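Local structure of Phl p 3 allergen (3FT1) at residues I21-P26 against M75-D80. The protein is a major grass pollen allergen recognised by IgE, a secreted beta-barrel protein related to the C-terminal domain of beta-expansins. Sequence-based numbering, arbitrary orientation.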
loop_
_atom_site.group_PDB
_atom_site.type_symbol
_atom_site.label_atom_id
_atom_site.label_comp_id
_atom_site.label_asym_id
_atom_site.label_seq_id
_atom_site.Cartn_x
_atom_site.Cartn_y
_atom_site.Cartn_z
ATOM N N ILE A 21 1.676 -3.988 -5.794
ATOM C CA ILE A 21 0.300 -3.935 -5.348
ATOM C C ILE A 21 -0.565 -4.434 -6.495
ATOM O O ILE A 21 -0.510 -3.897 -7.605
ATOM C CB ILE A 21 -0.108 -2.488 -4.949
ATOM C CG1 ILE A 21 0.793 -1.977 -3.817
ATOM C CG2 ILE A 21 -1.578 -2.431 -4.542
ATOM C CD1 ILE A 21 0.543 -0.528 -3.423
ATOM N N LYS A 22 -1.336 -5.483 -6.234
ATOM C CA LYS A 22 -2.267 -6.007 -7.216
ATOM C C LYS A 22 -3.667 -5.607 -6.787
ATOM O O LYS A 22 -4.207 -6.137 -5.817
ATOM C CB LYS A 22 -2.132 -7.523 -7.315
ATOM C CG LYS A 22 -0.848 -7.952 -8.007
ATOM C CD LYS A 22 -0.965 -7.687 -9.513
ATOM C CE LYS A 22 0.279 -8.110 -10.275
ATOM N NZ LYS A 22 1.423 -7.190 -10.045
ATOM N N TYR A 23 -4.237 -4.657 -7.520
ATOM C CA TYR A 23 -5.512 -4.052 -7.177
ATOM C C TYR A 23 -6.530 -4.511 -8.192
ATOM O O TYR A 23 -6.310 -4.399 -9.396
ATOM C CB TYR A 23 -5.374 -2.529 -7.223
ATOM C CG TYR A 23 -6.653 -1.736 -7.040
ATOM C CD1 TYR A 23 -7.012 -1.242 -5.794
ATOM C CD2 TYR A 23 -7.483 -1.450 -8.123
ATOM C CE1 TYR A 23 -8.168 -0.495 -5.621
ATOM C CE2 TYR A 23 -8.644 -0.706 -7.960
ATOM C CZ TYR A 23 -8.976 -0.230 -6.706
ATOM O OH TYR A 23 -10.120 0.504 -6.511
ATOM N N THR A 24 -7.639 -5.040 -7.695
ATOM C CA THR A 24 -8.686 -5.579 -8.545
ATOM C C THR A 24 -10.014 -4.937 -8.193
ATOM O O THR A 24 -10.540 -5.151 -7.100
ATOM C CB THR A 24 -8.845 -7.093 -8.318
ATOM O OG1 THR A 24 -7.582 -7.743 -8.484
ATOM C CG2 THR A 24 -9.836 -7.667 -9.289
ATOM N N ARG A 25 -10.553 -4.154 -9.125
ATOM C CA ARG A 25 -11.907 -3.624 -8.999
ATOM C C ARG A 25 -12.523 -3.617 -10.387
ATOM O O ARG A 25 -12.083 -2.871 -11.251
ATOM C CB ARG A 25 -11.919 -2.201 -8.430
ATOM C CG ARG A 25 -13.342 -1.694 -8.203
ATOM C CD ARG A 25 -13.442 -0.295 -7.610
ATOM N NE ARG A 25 -14.818 -0.082 -7.163
ATOM C CZ ARG A 25 -15.763 0.537 -7.868
ATOM N NH1 ARG A 25 -15.490 1.066 -9.054
ATOM N NH2 ARG A 25 -16.987 0.640 -7.376
ATOM N N PRO A 26 -13.546 -4.449 -10.600
ATOM C CA PRO A 26 -14.097 -4.621 -11.947
ATOM C C PRO A 26 -14.373 -3.293 -12.641
ATOM O O PRO A 26 -15.033 -2.415 -12.080
ATOM C CB PRO A 26 -15.404 -5.379 -11.693
ATOM C CG PRO A 26 -15.173 -6.118 -10.430
ATOM C CD PRO A 26 -14.278 -5.238 -9.592
ATOM N N MET A 75 -13.318 5.653 -6.644
ATOM C CA MET A 75 -13.668 4.821 -5.508
ATOM C C MET A 75 -12.532 4.840 -4.484
ATOM O O MET A 75 -11.374 4.588 -4.823
ATOM C CB MET A 75 -13.938 3.380 -5.943
ATOM C CG MET A 75 -14.103 2.417 -4.771
ATOM S SD MET A 75 -15.626 2.743 -3.853
ATOM C CE MET A 75 -15.390 1.706 -2.415
ATOM N N ARG A 76 -12.886 5.125 -3.236
ATOM C CA ARG A 76 -11.930 5.222 -2.137
ATOM C C ARG A 76 -12.007 3.979 -1.258
ATOM O O ARG A 76 -13.089 3.567 -0.842
ATOM C CB ARG A 76 -12.258 6.448 -1.279
ATOM C CG ARG A 76 -11.514 6.498 0.056
ATOM C CD ARG A 76 -12.256 7.402 1.053
ATOM N NE ARG A 76 -11.729 7.276 2.411
ATOM C CZ ARG A 76 -12.197 6.426 3.321
ATOM N NH1 ARG A 76 -13.213 5.624 3.025
ATOM N NH2 ARG A 76 -11.655 6.381 4.532
ATOM N N ASN A 77 -10.854 3.395 -0.961
ATOM C CA ASN A 77 -10.785 2.319 0.014
ATOM C C ASN A 77 -9.599 2.564 0.922
ATOM O O ASN A 77 -8.533 2.975 0.463
ATOM C CB ASN A 77 -10.633 0.950 -0.673
ATOM C CG ASN A 77 -11.862 0.550 -1.452
ATOM O OD1 ASN A 77 -12.058 0.984 -2.584
ATOM N ND2 ASN A 77 -12.708 -0.280 -0.846
ATOM N N VAL A 78 -9.793 2.336 2.214
ATOM C CA VAL A 78 -8.670 2.341 3.141
ATOM C C VAL A 78 -8.493 0.935 3.714
ATOM O O VAL A 78 -9.451 0.309 4.172
ATOM C CB VAL A 78 -8.864 3.358 4.275
ATOM C CG1 VAL A 78 -7.737 3.229 5.294
ATOM C CG2 VAL A 78 -8.892 4.775 3.711
ATOM N N PHE A 79 -7.269 0.424 3.627
ATOM C CA PHE A 79 -6.937 -0.862 4.214
ATOM C C PHE A 79 -6.020 -0.604 5.398
ATOM O O PHE A 79 -4.930 -0.061 5.238
ATOM C CB PHE A 79 -6.262 -1.763 3.178
ATOM C CG PHE A 79 -7.193 -2.217 2.094
ATOM C CD1 PHE A 79 -7.896 -3.407 2.222
ATOM C CD2 PHE A 79 -7.397 -1.442 0.964
ATOM C CE1 PHE A 79 -8.766 -3.824 1.232
ATOM C CE2 PHE A 79 -8.268 -1.856 -0.025
ATOM C CZ PHE A 79 -8.955 -3.042 0.111
ATOM N N ASP A 80 -6.481 -0.977 6.586
ATOM C CA ASP A 80 -5.798 -0.597 7.817
ATOM C C ASP A 80 -4.868 -1.679 8.351
ATOM O O ASP A 80 -5.196 -2.864 8.325
ATOM C CB ASP A 80 -6.816 -0.189 8.884
ATOM C CG ASP A 80 -7.566 1.088 8.516
ATOM O OD1 ASP A 80 -6.980 2.183 8.639
ATOM O OD2 ASP A 80 -8.743 0.993 8.102
HETATM O O HOH W 1 -10.220 1.996 -4.288
#
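One face of the Arg25 guanidinium is covered by Met75, whose CB stands 3.7 Å above the plane, displaced toward the rim of the group. The closest touch is at the inner corner of the group, where Arg25 NE comes within 3.5 Å of Met75 CG, and Arg25 CD packs on the same methylene. This is van der Waals packing of aliphatic carbons on a flat cationic group, without a hydrogen bond. Arg25 reaches across because its chain is drawn out from CG to NE, with CG opposite the backbone nitrogen (chi1 -176°); it meets the Met75 side chain at about a right angle. The Met75 chain is bent about its CB-CG bond (chi2 69°), which leads its sulfur away from the arginine and leaves CB and CG to make the contact. The charged end of Arg25 is held by a salt bridge from NH1 to Asp28.

The polar half of the contact runs through one water. Tyr23 OH and Asn77 OD1 are 4.4 Å apart, too far for a direct bond, and a water stands between them: it accepts from Tyr23 OH at 2.7 Å and donates to Asn77 OD1, also at 2.7 Å. Its other hydrogen goes to Met75 O at 2.9 Å, so a single molecule ties the tyrosine hydroxyl to both a side chain and a backbone carbonyl. Asn77 is buried, and its ND2 bonds Gln98 OE1, which should help keep the amide turned with OD1 toward the water.

No backbone bond joins the two segments. Strand 16-24 runs between 3-8 and 52-56, whereas 76-83 is an outermost strand and pairs with 65-71; water and Arg25-Met75 packing link the end of one to the start of the other across the antiparallel beta-barrel of this expansin C-terminal domain, with Val2 against both Tyr23 and Asn77.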